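Local atomic coordinates of LAIR1 ectodomain from antibody MGD21 (PDB entry 7JZI), a protein that forms the LAIR1-derived immunoglobulin domain of an antibody and packs against a RIFIN chain, consistent with a part in that antibody's recognition of RIFIN. Residues 8-13 / 93-98; 30-35 / 80-85; 76-81 / 88-93. All coordinates share one frame; numbering follows the deposited sequence.

Contact 1 of 3, residues 8-13 / 93-98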
ATOM      1  N   ILE A   8      10.444  -5.463  19.530  1.00 68.73           N
ATOM      2  CA  ILE A   8      10.078  -4.049  19.533  1.00 67.07           C
ATOM      3  C   ILE A   8      10.413  -3.461  20.892  1.00 62.46           C
ATOM      4  O   ILE A   8      10.268  -4.130  21.919  1.00 78.28           O
ATOM      5  CB  ILE A   8       8.576  -3.834  19.232  1.00 92.71           C
ATOM      6  CG1 ILE A   8       8.254  -2.327  19.063  1.00 89.83           C
ATOM      7  CG2 ILE A   8       7.684  -4.541  20.293  1.00 77.74           C
ATOM      8  CD1 ILE A   8       8.436  -1.673  17.700  1.00103.06           C
ATOM      9  N   SER A   9      10.877  -2.217  20.892  1.00 63.83           N
ATOM     10  CA  SER A   9      10.931  -1.429  22.119  1.00 79.89           C
ATOM     11  C   SER A   9      10.612   0.018  21.763  1.00 86.67           C
ATOM     12  O   SER A   9      10.655   0.403  20.590  1.00 85.38           O
ATOM     13  CB  SER A   9      12.299  -1.523  22.795  1.00105.45           C
ATOM     14  OG  SER A   9      12.855  -2.824  22.668  1.00114.01           O
ATOM     15  N   ALA A  10      10.297   0.828  22.775  1.00 83.04           N
ATOM     16  CA  ALA A  10       9.923   2.221  22.552  1.00 87.19           C
ATOM     17  C   ALA A  10      10.829   3.129  23.365  1.00 87.73           C
ATOM     18  O   ALA A  10      11.002   2.922  24.572  1.00 90.10           O
ATOM     19  CB  ALA A  10       8.457   2.479  22.910  1.00100.69           C
ATOM     20  N   GLU A  11      11.381   4.145  22.705  1.00 92.26           N
ATOM     21  CA  GLU A  11      12.320   5.069  23.304  1.00 92.22           C
ATOM     22  C   GLU A  11      11.750   6.481  23.230  1.00 91.70           C
ATOM     23  O   GLU A  11      11.367   6.928  22.141  1.00 97.32           O
ATOM     24  CB  GLU A  11      13.686   5.003  22.585  1.00 94.09           C
ATOM     25  CG  GLU A  11      14.610   3.927  23.145  1.00104.13           C
ATOM     26  CD  GLU A  11      15.941   3.818  22.409  1.00 92.85           C
ATOM     27  OE1 GLU A  11      16.743   2.945  22.793  1.00 92.87           O
ATOM     28  OE2 GLU A  11      16.183   4.579  21.444  1.00 82.30           O
ATOM     29  N   PRO A  12      11.697   7.223  24.348  1.00 90.82           N
ATOM     30  CA  PRO A  12      12.234   6.817  25.649  1.00 97.05           C
ATOM     31  C   PRO A  12      11.326   5.910  26.463  1.00 98.95           C
ATOM     32  O   PRO A  12      11.791   5.354  27.454  1.00114.18           O
ATOM     33  CB  PRO A  12      12.409   8.156  26.369  1.00121.82           C
ATOM     34  CG  PRO A  12      11.293   8.977  25.841  1.00 90.53           C
ATOM     35  CD  PRO A  12      11.209   8.613  24.381  1.00 93.31           C
ATOM     36  N   GLY A  13      10.068   5.743  26.065  1.00119.03           N
ATOM     37  CA  GLY A  13       9.199   4.959  26.924  1.00116.55           C
ATOM     38  C   GLY A  13       7.933   4.474  26.256  1.00103.63           C
ATOM     39  O   GLY A  13       7.607   4.839  25.123  1.00105.62           O
ATOM     40  N   LEU A  93       3.585  -4.328  21.511  1.00 64.67           N
ATOM     41  CA  LEU A  93       3.897  -3.273  22.456  1.00 82.95           C
ATOM     42  C   LEU A  93       2.738  -2.289  22.403  1.00 92.28           C
ATOM     43  O   LEU A  93       2.261  -1.962  21.319  1.00 76.80           O
ATOM     44  CB  LEU A  93       5.219  -2.591  22.074  1.00 77.26           C
ATOM     45  CG  LEU A  93       5.691  -1.299  22.740  1.00 91.57           C
ATOM     46  CD1 LEU A  93       5.829  -1.449  24.243  1.00107.65           C
ATOM     47  CD2 LEU A  93       7.003  -0.842  22.123  1.00 92.51           C
ATOM     48  N   GLU A  94       2.268  -1.819  23.551  1.00 84.21           N
ATOM     49  CA  GLU A  94       1.194  -0.831  23.583  1.00 94.18           C
ATOM     50  C   GLU A  94       1.773   0.524  23.952  1.00 93.22           C
ATOM     51  O   GLU A  94       2.287   0.686  25.062  1.00105.00           O
ATOM     52  CB  GLU A  94       0.137  -1.215  24.612  1.00 95.39           C
ATOM     53  CG  GLU A  94      -0.872  -0.128  24.888  1.00100.52           C
ATOM     54  CD  GLU A  94      -1.981  -0.601  25.790  1.00 98.57           C
ATOM     55  OE1 GLU A  94      -3.088  -0.881  25.289  1.00131.82           O
ATOM     56  OE2 GLU A  94      -1.727  -0.722  27.005  1.00133.39           O
ATOM     57  N   LEU A  95       1.696   1.508  23.060  1.00 78.04           N
ATOM     58  CA  LEU A  95       2.087   2.840  23.504  1.00 91.28           C
ATOM     59  C   LEU A  95       0.831   3.667  23.728  1.00103.75           C
ATOM     60  O   LEU A  95      -0.065   3.707  22.872  1.00110.91           O
ATOM     61  CB  LEU A  95       3.082   3.580  22.605  1.00 99.84           C
ATOM     62  CG  LEU A  95       3.381   5.050  22.901  1.00110.81           C
ATOM     63  CD1 LEU A  95       4.896   5.166  22.581  1.00102.92           C
ATOM     64  CD2 LEU A  95       2.542   6.070  22.142  1.00 87.48           C
ATOM     65  N   VAL A  96       0.798   4.332  24.876  1.00 99.60           N
ATOM     66  CA  VAL A  96      -0.325   5.115  25.364  1.00 96.23           C
ATOM     67  C   VAL A  96       0.118   6.566  25.465  1.00109.94           C
ATOM     68  O   VAL A  96       1.280   6.849  25.783  1.00100.07           O
ATOM     69  CB  VAL A  96      -0.814   4.585  26.729  1.00 83.84           C
ATOM     70  CG1 VAL A  96      -0.872   3.064  26.712  1.00 81.73           C
ATOM     71  CG2 VAL A  96       0.086   5.052  27.855  1.00 92.62           C
ATOM     72  N   VAL A  97      -0.785   7.478  25.116  1.00116.98           N
ATOM     73  CA  VAL A  97      -0.519   8.912  25.124  1.00117.54           C
ATOM     74  C   VAL A  97      -1.174   9.537  26.350  1.00116.60           C
ATOM     75  O   VAL A  97      -2.244   9.100  26.796  1.00116.02           O
ATOM     76  CB  VAL A  97      -1.006   9.585  23.823  1.00109.45           C
ATOM     77  CG1 VAL A  97      -0.464   8.847  22.610  1.00106.52           C
ATOM     78  CG2 VAL A  97      -2.531   9.643  23.780  1.00114.80           C
ATOM     79  N   LYS A  98      -0.506  10.533  26.926  1.00111.85           N
ATOM     80  CA  LYS A  98      -1.010  11.202  28.123  1.00119.10           C
ATOM     81  C   LYS A  98      -1.224  12.691  27.870  1.00109.97           C
ATOM     82  O   LYS A  98      -0.443  13.526  28.321  1.00134.83           O
ATOM     83  CB  LYS A  98      -0.048  11.004  29.300  1.00110.85           C
ATOM     84  CG  LYS A  98      -0.113   9.619  29.928  1.00102.84           C
ATOM     85  CD  LYS A  98      -0.801   9.658  31.283  1.00106.39           C
ATOM     86  CE  LYS A  98      -1.134   8.257  31.777  1.00119.01           C
ATOM     87  NZ  LYS A  98      -0.589   7.985  33.138  1.00124.06           N
TER
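Across the two layers of the immunoglobulin beta sandwich, Ile8 and Ala10 of strand 7-11 pack against Leu93 and Leu95 of strand 85-97. The axes of 8-11 and 93-97 run 21° apart in roughly the same direction, with a closest approach of 8.1 Å. That spacing and the lack of any hydrogen bond across the contact identify side-chain packing between sheets rather than strand pairing. In Leu93, CG stands anti to the backbone N (chi1 170°), toward strand 8-11, where Leu93 CD2 enters between two partners, 3.6 Å from Ile8 CG1 and 3.7 Å from Ala10 CB. The Ile8 and Leu93 side chains cross at about a right angle, and the other Ile8 branch, CG2, lies 3.6 Å from Leu93 CB. The backbone pairs elsewhere: Ser9 and Glu11 with Val25 and Thr23 in one sheet, Leu93 and Leu95 with Phe76 and Gly74 in the other. Beyond Glu11 comes the strand switch found in many immunoglobulin domains. The chain turns at Pro12, preceded by a cis peptide bond, and crosses to strand 15-16, which lies parallel to 85-97. Here Gly13 O comes 3.7 Å from Leu95 CD1, while Ile16 and Val22 also touch Leu95.

Contact 2 of 3, residues 30-35 / 80-85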
ATOM      1  N   VAL A  30      21.441 -10.110  12.020  1.00 70.97           N
ATOM      2  CA  VAL A  30      22.227  -9.435  10.994  1.00 78.55           C
ATOM      3  C   VAL A  30      21.621  -9.688   9.615  1.00 57.38           C
ATOM      4  O   VAL A  30      21.053 -10.752   9.343  1.00 80.43           O
ATOM      5  CB  VAL A  30      23.692  -9.909  11.042  1.00 93.48           C
ATOM      6  CG1 VAL A  30      24.486  -9.369   9.858  1.00 71.52           C
ATOM      7  CG2 VAL A  30      24.343  -9.473  12.329  1.00 87.03           C
ATOM      8  N   GLY A  31      21.729  -8.693   8.743  1.00 78.74           N
ATOM      9  CA  GLY A  31      21.449  -8.877   7.338  1.00 75.62           C
ATOM     10  C   GLY A  31      19.998  -8.788   6.936  1.00100.52           C
ATOM     11  O   GLY A  31      19.688  -9.072   5.775  1.00106.62           O
ATOM     12  N   VAL A  32      19.097  -8.396   7.840  1.00 88.24           N
ATOM     13  CA  VAL A  32      17.713  -8.129   7.458  1.00 91.33           C
ATOM     14  C   VAL A  32      17.689  -7.039   6.393  1.00 89.21           C
ATOM     15  O   VAL A  32      18.397  -6.030   6.500  1.00111.23           O
ATOM     16  CB  VAL A  32      16.857  -7.769   8.688  1.00101.30           C
ATOM     17  CG1 VAL A  32      17.104  -8.736   9.841  1.00 98.69           C
ATOM     18  CG2 VAL A  32      17.115  -6.355   9.171  1.00106.15           C
ATOM     19  N   GLN A  33      16.907  -7.254   5.338  1.00 95.83           N
ATOM     20  CA  GLN A  33      16.840  -6.277   4.258  1.00 96.62           C
ATOM     21  C   GLN A  33      15.699  -5.279   4.417  1.00 94.95           C
ATOM     22  O   GLN A  33      15.824  -4.135   3.963  1.00 91.49           O
ATOM     23  CB  GLN A  33      16.713  -6.996   2.919  1.00101.34           C
ATOM     24  CG  GLN A  33      17.529  -8.259   2.880  1.00123.41           C
ATOM     25  CD  GLN A  33      17.426  -9.020   1.569  1.00132.00           C
ATOM     26  OE1 GLN A  33      16.686  -8.628   0.668  1.00132.36           O
ATOM     27  NE2 GLN A  33      18.206 -10.096   1.445  1.00124.10           N
ATOM     28  N   THR A  34      14.561  -5.684   4.994  1.00 94.06           N
ATOM     29  CA  THR A  34      13.497  -4.711   5.233  1.00 73.22           C
ATOM     30  C   THR A  34      12.925  -4.890   6.629  1.00 72.22           C
ATOM     31  O   THR A  34      12.790  -6.015   7.110  1.00 82.22           O
ATOM     32  CB  THR A  34      12.372  -4.818   4.180  1.00 78.01           C
ATOM     33  OG1 THR A  34      12.928  -4.718   2.860  1.00 89.79           O
ATOM     34  CG2 THR A  34      11.333  -3.723   4.367  1.00 89.07           C
ATOM     35  N   PHE A  35      12.585  -3.778   7.272  1.00 71.74           N
ATOM     36  CA  PHE A  35      11.870  -3.816   8.538  1.00 81.35           C
ATOM     37  C   PHE A  35      10.500  -3.176   8.350  1.00 81.99           C
ATOM     38  O   PHE A  35      10.362  -2.191   7.617  1.00 83.79           O
ATOM     39  CB  PHE A  35      12.639  -3.086   9.639  1.00 80.35           C
ATOM     40  CG  PHE A  35      13.325  -3.998  10.608  1.00 82.07           C
ATOM     41  CD1 PHE A  35      12.595  -4.846  11.415  1.00 73.71           C
ATOM     42  CD2 PHE A  35      14.704  -3.981  10.736  1.00 95.18           C
ATOM     43  CE1 PHE A  35      13.228  -5.687  12.309  1.00 83.43           C
ATOM     44  CE2 PHE A  35      15.340  -4.807  11.632  1.00 83.88           C
ATOM     45  CZ  PHE A  35      14.604  -5.664  12.419  1.00 90.04           C
ATOM     46  N   TYR A  80      10.399  -8.530   9.824  1.00 71.08           N
ATOM     47  CA  TYR A  80      11.513  -8.210   8.961  1.00 74.85           C
ATOM     48  C   TYR A  80      11.558  -9.220   7.837  1.00 75.89           C
ATOM     49  O   TYR A  80      11.084 -10.354   7.961  1.00 72.72           O
ATOM     50  CB  TYR A  80      12.845  -8.163   9.731  1.00 70.89           C
ATOM     51  CG  TYR A  80      13.305  -9.468  10.336  1.00 73.79           C
ATOM     52  CD1 TYR A  80      13.090  -9.736  11.680  1.00 60.70           C
ATOM     53  CD2 TYR A  80      13.998 -10.410   9.580  1.00 69.71           C
ATOM     54  CE1 TYR A  80      13.523 -10.915  12.252  1.00 68.96           C
ATOM     55  CE2 TYR A  80      14.435 -11.599  10.143  1.00 62.95           C
ATOM     56  CZ  TYR A  80      14.194 -11.844  11.478  1.00 60.07           C
ATOM     57  OH  TYR A  80      14.623 -13.016  12.047  1.00 69.47           O
ATOM     58  N   TYR A  81      12.154  -8.773   6.740  1.00 70.26           N
ATOM     59  CA  TYR A  81      12.310  -9.553   5.528  1.00 83.89           C
ATOM     60  C   TYR A  81      13.806  -9.698   5.316  1.00100.07           C
ATOM     61  O   TYR A  81      14.507  -8.695   5.116  1.00101.52           O
ATOM     62  CB  TYR A  81      11.702  -8.856   4.319  1.00 64.96           C
ATOM     63  CG  TYR A  81      11.697  -9.692   3.056  1.00 90.53           C
ATOM     64  CD1 TYR A  81      12.514  -9.363   1.986  1.00 93.18           C
ATOM     65  CD2 TYR A  81      10.892 -10.823   2.943  1.00103.12           C
ATOM     66  CE1 TYR A  81      12.525 -10.123   0.828  1.00 98.91           C
ATOM     67  CE2 TYR A  81      10.881 -11.583   1.781  1.00 94.16           C
ATOM     68  CZ  TYR A  81      11.705 -11.230   0.730  1.00110.31           C
ATOM     69  OH  TYR A  81      11.707 -11.985  -0.419  1.00118.24           O
ATOM     70  N   LYS A  82      14.282 -10.936   5.379  1.00 87.02           N
ATOM     71  CA  LYS A  82      15.670 -11.287   5.143  1.00101.07           C
ATOM     72  C   LYS A  82      15.750 -12.623   4.427  1.00 94.92           C
ATOM     73  O   LYS A  82      15.013 -13.557   4.754  1.00 95.52           O
ATOM     74  CB  LYS A  82      16.449 -11.371   6.461  1.00103.34           C
ATOM     75  CG  LYS A  82      17.709 -12.221   6.380  1.00 94.58           C
ATOM     76  CD  LYS A  82      18.413 -12.280   7.716  1.00 93.00           C
ATOM     77  CE  LYS A  82      19.485 -13.342   7.732  1.00 79.66           C
ATOM     78  NZ  LYS A  82      20.107 -13.453   9.073  1.00 80.69           N
ATOM     79  N   SER A  83      16.649 -12.697   3.446  1.00107.76           N
ATOM     80  CA  SER A  83      17.011 -13.954   2.802  1.00110.41           C
ATOM     81  C   SER A  83      15.781 -14.671   2.245  1.00101.41           C
ATOM     82  O   SER A  83      15.497 -15.818   2.596  1.00 95.73           O
ATOM     83  CB  SER A  83      17.788 -14.859   3.759  1.00 77.78           C
ATOM     84  OG  SER A  83      16.901 -15.581   4.602  1.00127.64           O
ATOM     85  N   ARG A  84      15.073 -13.975   1.345  1.00101.15           N
ATOM     86  CA  ARG A  84      13.937 -14.545   0.568  1.00108.25           C
ATOM     87  C   ARG A  84      12.642 -14.780   1.350  1.00102.53           C
ATOM     88  O   ARG A  84      11.627 -15.041   0.693  1.00 89.70           O
ATOM     89  CB  ARG A  84      14.408 -15.783  -0.196  1.00117.45           C
ATOM     90  CG  ARG A  84      15.272 -15.475  -1.407  1.00118.93           C
ATOM     91  CD  ARG A  84      15.919 -16.739  -1.940  1.00137.62           C
ATOM     92  NE  ARG A  84      15.048 -17.898  -1.822  1.00143.23           N
ATOM     93  CZ  ARG A  84      14.200 -18.306  -2.759  1.00145.46           C
ATOM     94  NH1 ARG A  84      14.104 -17.645  -3.899  1.00140.97           N
ATOM     95  NH2 ARG A  84      13.450 -19.374  -2.551  1.00134.19           N
ATOM     96  N   LYS A  85      12.648 -14.628   2.665  1.00 92.46           N
ATOM     97  CA  LYS A  85      11.420 -14.982   3.417  1.00 94.46           C
ATOM     98  C   LYS A  85      11.066 -13.907   4.439  1.00 97.57           C
ATOM     99  O   LYS A  85      11.980 -13.235   4.926  1.00 88.68           O
ATOM    100  CB  LYS A  85      11.626 -16.327   4.111  1.00 85.30           C
ATOM    101  CG  LYS A  85      12.972 -16.507   4.794  1.00109.77           C
ATOM    102  CD  LYS A  85      13.436 -17.941   4.785  1.00118.19           C
ATOM    103  CE  LYS A  85      12.362 -18.894   5.260  1.00105.05           C
ATOM    104  NZ  LYS A  85      12.668 -20.290   4.879  1.00123.10           N
TER
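Thr34 and Tyr81 form an antiparallel hydrogen-bonded pair, with Thr34 N to Tyr81 O at 3.0 Å and Tyr81 N to Thr34 O at 2.9 Å. A further donor, Gln33 N, reaches Tyr81 O at 2.8 Å, and both donors lie in the plane of that carbonyl. This is a classic beta bulge: Gln33 and Thr34 both face Tyr81. Among side chains, Lys82 makes the polar link between the segments. Its extended chain runs beside Gly31 and ends with Lys82 NZ hydrogen-bonded to Val30 O at 2.9 Å, nearly in line with the carbonyl (C=O...N 169°). The aromatic contacts centre on Tyr80. Val32 CG1 sits over one face of its ring, 4.0 Å from the Tyr80 centroid, a CH-pi contact. Tyr80 CB lies over the Phe35 ring face, and the Tyr80 edge turns toward that face in an offset edge-to-face pair, with planes at 65°. Tyr80 OH is hydrogen-bonded to Pro4 O. Beyond Lys82 a type I' turn leads into strand 85-97. Strand 34-39 runs between 74-82 and 45-48 in its sheet. Val32 and Phe35 meet strand 59-65 of the other layer, whereas Thr34 and Tyr81 pack on Met98 of the Rifin chain.

Contact 3 of 3, residues 76-81 / 88-93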
ATOM      1  N   PHE A  76       1.669  -2.087  18.586  1.00 91.31           N
ATOM      2  CA  PHE A  76       2.714  -1.988  17.577  1.00 63.16           C
ATOM      3  C   PHE A  76       3.623  -3.218  17.644  1.00 66.47           C
ATOM      4  O   PHE A  76       3.931  -3.721  18.729  1.00 61.89           O
ATOM      5  CB  PHE A  76       3.536  -0.719  17.812  1.00 72.66           C
ATOM      6  CG  PHE A  76       2.840   0.554  17.413  1.00 76.10           C
ATOM      7  CD1 PHE A  76       2.250   1.359  18.376  1.00 68.76           C
ATOM      8  CD2 PHE A  76       2.775   0.950  16.090  1.00 77.96           C
ATOM      9  CE1 PHE A  76       1.619   2.544  18.034  1.00 79.30           C
ATOM     10  CE2 PHE A  76       2.132   2.134  15.736  1.00 83.86           C
ATOM     11  CZ  PHE A  76       1.556   2.931  16.710  1.00 79.73           C
ATOM     12  N   ARG A  77       4.063  -3.696  16.481  1.00 66.61           N
ATOM     13  CA  ARG A  77       4.935  -4.868  16.430  1.00 65.52           C
ATOM     14  C   ARG A  77       5.691  -4.886  15.107  1.00 69.63           C
ATOM     15  O   ARG A  77       5.286  -4.253  14.135  1.00 72.32           O
ATOM     16  CB  ARG A  77       4.131  -6.155  16.609  1.00 70.11           C
ATOM     17  CG  ARG A  77       3.379  -6.556  15.353  1.00 81.52           C
ATOM     18  CD  ARG A  77       2.575  -7.837  15.524  1.00 63.20           C
ATOM     19  NE  ARG A  77       1.862  -8.182  14.293  1.00 81.84           N
ATOM     20  CZ  ARG A  77       1.052  -9.230  14.158  1.00 84.12           C
ATOM     21  NH1 ARG A  77       0.836 -10.042  15.183  1.00 62.21           N
ATOM     22  NH2 ARG A  77       0.456  -9.468  12.994  1.00 82.22           N
ATOM     23  N   CYS A  78       6.789  -5.629  15.065  1.00 76.78           N
ATOM     24  CA  CYS A  78       7.661  -5.608  13.904  1.00 74.38           C
ATOM     25  C   CYS A  78       7.658  -6.940  13.165  1.00 75.63           C
ATOM     26  O   CYS A  78       7.339  -7.999  13.712  1.00 73.14           O
ATOM     27  CB  CYS A  78       9.094  -5.251  14.319  1.00 73.52           C
ATOM     28  SG  CYS A  78       9.315  -3.728  15.335  1.00 88.83           S
ATOM     29  N   ILE A  79       8.045  -6.859  11.897  1.00 64.10           N
ATOM     30  CA  ILE A  79       8.425  -8.021  11.110  1.00 76.84           C
ATOM     31  C   ILE A  79       9.581  -7.575  10.235  1.00 74.19           C
ATOM     32  O   ILE A  79       9.752  -6.388   9.957  1.00 63.66           O
ATOM     33  CB  ILE A  79       7.297  -8.608  10.226  1.00 48.42           C
ATOM     34  CG1 ILE A  79       6.719  -7.557   9.281  1.00 87.58           C
ATOM     35  CG2 ILE A  79       6.227  -9.157  11.028  1.00 81.63           C
ATOM     36  CD1 ILE A  79       5.539  -8.036   8.485  1.00 92.61           C
ATOM     37  N   TYR A  80      10.399  -8.530   9.824  1.00 71.08           N
ATOM     38  CA  TYR A  80      11.513  -8.210   8.961  1.00 74.85           C
ATOM     39  C   TYR A  80      11.558  -9.220   7.837  1.00 75.89           C
ATOM     40  O   TYR A  80      11.084 -10.354   7.961  1.00 72.72           O
ATOM     41  CB  TYR A  80      12.845  -8.163   9.731  1.00 70.89           C
ATOM     42  CG  TYR A  80      13.305  -9.468  10.336  1.00 73.79           C
ATOM     43  CD1 TYR A  80      13.090  -9.736  11.680  1.00 60.70           C
ATOM     44  CD2 TYR A  80      13.998 -10.410   9.580  1.00 69.71           C
ATOM     45  CE1 TYR A  80      13.523 -10.915  12.252  1.00 68.96           C
ATOM     46  CE2 TYR A  80      14.435 -11.599  10.143  1.00 62.95           C
ATOM     47  CZ  TYR A  80      14.194 -11.844  11.478  1.00 60.07           C
ATOM     48  OH  TYR A  80      14.623 -13.016  12.047  1.00 69.47           O
ATOM     49  N   TYR A  81      12.154  -8.773   6.740  1.00 70.26           N
ATOM     50  CA  TYR A  81      12.310  -9.553   5.528  1.00 83.89           C
ATOM     51  C   TYR A  81      13.806  -9.698   5.316  1.00100.07           C
ATOM     52  O   TYR A  81      14.507  -8.695   5.116  1.00101.52           O
ATOM     53  CB  TYR A  81      11.702  -8.856   4.319  1.00 64.96           C
ATOM     54  CG  TYR A  81      11.697  -9.692   3.056  1.00 90.53           C
ATOM     55  CD1 TYR A  81      12.514  -9.363   1.986  1.00 93.18           C
ATOM     56  CD2 TYR A  81      10.892 -10.823   2.943  1.00103.12           C
ATOM     57  CE1 TYR A  81      12.525 -10.123   0.828  1.00 98.91           C
ATOM     58  CE2 TYR A  81      10.881 -11.583   1.781  1.00 94.16           C
ATOM     59  CZ  TYR A  81      11.705 -11.230   0.730  1.00110.31           C
ATOM     60  OH  TYR A  81      11.707 -11.985  -0.419  1.00118.24           O
ATOM     61  N   GLU A  88       8.769 -14.132  11.397  1.00 72.63           N
ATOM     62  CA  GLU A  88       7.636 -14.158  12.302  1.00 64.26           C
ATOM     63  C   GLU A  88       7.480 -12.769  12.912  1.00 76.22           C
ATOM     64  O   GLU A  88       8.422 -11.975  12.936  1.00 85.50           O
ATOM     65  CB  GLU A  88       7.855 -15.228  13.374  1.00 76.00           C
ATOM     66  CG  GLU A  88       6.667 -15.566  14.231  1.00103.35           C
ATOM     67  CD  GLU A  88       6.970 -16.713  15.179  1.00127.59           C
ATOM     68  OE1 GLU A  88       6.341 -16.792  16.257  1.00141.84           O
ATOM     69  OE2 GLU A  88       7.877 -17.510  14.848  1.00121.18           O
ATOM     70  N   GLN A  89       6.280 -12.465  13.400  1.00 74.31           N
ATOM     71  CA  GLN A  89       6.081 -11.149  13.988  1.00 81.61           C
ATOM     72  C   GLN A  89       6.543 -11.129  15.437  1.00 71.51           C
ATOM     73  O   GLN A  89       6.576 -12.156  16.118  1.00 88.34           O
ATOM     74  CB  GLN A  89       4.607 -10.706  13.925  1.00 78.96           C
ATOM     75  CG  GLN A  89       3.916 -10.760  12.566  1.00 67.94           C
ATOM     76  CD  GLN A  89       3.117 -12.010  12.317  1.00 77.62           C
ATOM     77  OE1 GLN A  89       3.324 -13.045  12.953  1.00 93.32           O
ATOM     78  NE2 GLN A  89       2.215 -11.934  11.352  1.00 68.96           N
ATOM     79  N   SER A  90       6.915  -9.939  15.903  1.00 60.44           N
ATOM     80  CA  SER A  90       7.327  -9.782  17.286  1.00 59.58           C
ATOM     81  C   SER A  90       6.098  -9.671  18.186  1.00 79.61           C
ATOM     82  O   SER A  90       4.962  -9.562  17.721  1.00 79.64           O
ATOM     83  CB  SER A  90       8.199  -8.545  17.441  1.00 70.33           C
ATOM     84  OG  SER A  90       7.509  -7.386  17.000  1.00 85.88           O
ATOM     85  N   ASP A  91       6.340  -9.682  19.494  1.00 81.87           N
ATOM     86  CA  ASP A  91       5.277  -9.471  20.460  1.00 64.54           C
ATOM     87  C   ASP A  91       4.762  -8.041  20.352  1.00 82.12           C
ATOM     88  O   ASP A  91       5.468  -7.135  19.901  1.00 84.11           O
ATOM     89  CB  ASP A  91       5.775  -9.739  21.873  1.00 74.66           C
ATOM     90  CG  ASP A  91       5.919 -11.206  22.159  1.00 74.95           C
ATOM     91  OD1 ASP A  91       6.837 -11.575  22.923  1.00 94.56           O
ATOM     92  OD2 ASP A  91       5.126 -11.995  21.605  1.00 99.25           O
ATOM     93  N   TYR A  92       3.510  -7.840  20.753  1.00 76.92           N
ATOM     94  CA  TYR A  92       2.961  -6.495  20.692  1.00 93.95           C
ATOM     95  C   TYR A  92       3.499  -5.615  21.812  1.00 80.27           C
ATOM     96  O   TYR A  92       3.801  -6.076  22.914  1.00 86.72           O
ATOM     97  CB  TYR A  92       1.423  -6.501  20.759  1.00 71.87           C
ATOM     98  CG  TYR A  92       0.750  -6.671  19.415  1.00 58.38           C
ATOM     99  CD1 TYR A  92      -0.013  -7.795  19.120  1.00 63.61           C
ATOM    100  CD2 TYR A  92       0.866  -5.688  18.446  1.00 62.76           C
ATOM    101  CE1 TYR A  92      -0.623  -7.939  17.883  1.00 54.65           C
ATOM    102  CE2 TYR A  92       0.269  -5.822  17.214  1.00 73.26           C
ATOM    103  CZ  TYR A  92      -0.478  -6.947  16.932  1.00 69.56           C
ATOM    104  OH  TYR A  92      -1.067  -7.053  15.683  1.00 63.05           O
ATOM    105  N   LEU A  93       3.585  -4.328  21.511  1.00 64.67           N
ATOM    106  CA  LEU A  93       3.897  -3.273  22.456  1.00 82.95           C
ATOM    107  C   LEU A  93       2.738  -2.289  22.403  1.00 92.28           C
ATOM    108  O   LEU A  93       2.261  -1.962  21.319  1.00 76.80           O
ATOM    109  CB  LEU A  93       5.219  -2.591  22.074  1.00 77.26           C
ATOM    110  CG  LEU A  93       5.691  -1.299  22.740  1.00 91.57           C
ATOM    111  CD1 LEU A  93       5.829  -1.449  24.243  1.00107.65           C
ATOM    112  CD2 LEU A  93       7.003  -0.842  22.123  1.00 92.51           C
TER
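The guanidinium of Arg77 is held between Gln89 and Tyr92. Gln89 CG lies 3.5 Å above the centre of one guanidinium face and Tyr92 OH 3.3 Å above the centre of the opposite face. The phenol ring is within 8° of the guanidinium plane, and the Gln89 amide is stacked at 28°. The poor angle between Arg77 NE and Tyr92 OH argues for stacking here rather than a hydrogen bond. Nearer the backbone, Arg77 CD stands over the Tyr92 ring, 3.8 Å from its centroid, as a CH-pi contact. Arg77 CG lies between the backbone N and carbonyl carbon (chi1 77°), and the extended chain beyond it carries the planar end outward between the two partners. A salt bridge from Arg77 NE to Glu38 OE2 gives the group a further hold from strand 34-39. With an alanine here, Glu38 would probably lose its positive mate, and Gln89 and Tyr92 the flat group that separates them.

Behind these side chains the backbones pair at two places. Phe76 and Leu93 are joined by two hydrogen bonds, Phe76 N to Leu93 O at 2.8 Å and Leu93 N to Phe76 O at 2.9 Å. Two residues further along, Cys78 faces Ser90, three residues back from Leu93, so the pairing is irregular. Ser90 N still reaches Cys78 O at 3.0 Å, but the return bond uses a side chain: Cys78 N donates to Ser90 OG at 2.7 Å.

These segments belong to the hairpin of strands 74-82 and 85-97, the latter broken here by a bulge or short loop. Strand 34-39 flanks 74-82 on its other side, and the disulfide from Cys78 to Cys26, characteristic of immunoglobulin domains, ties this sheet to strand 22-28 of the opposite one.

How the contacts relate
Measured from the centre of each contact to the centre of the chain, contact 3 lies about 7 Å away, contact 1 about 11 Å and contact 2 about 14 Å. Contacts 2 and 3 are partly buried; both pair strand 74-82 within one sheet, one on each flank, and share Tyr80 and Tyr81. Both include backbone hydrogen bonds, joined by an aromatic and CH-pi cluster in contact 2 and a guanidinium stack in contact 3. Contact 1 is a surface contact where Leu95 alone is buried, joining that sheet to the opposite one by apolar packing. Leu93 belongs to contacts 1 and 3, and Ile8 packs on Cys78 between them. Contacts 1 and 2 do not touch.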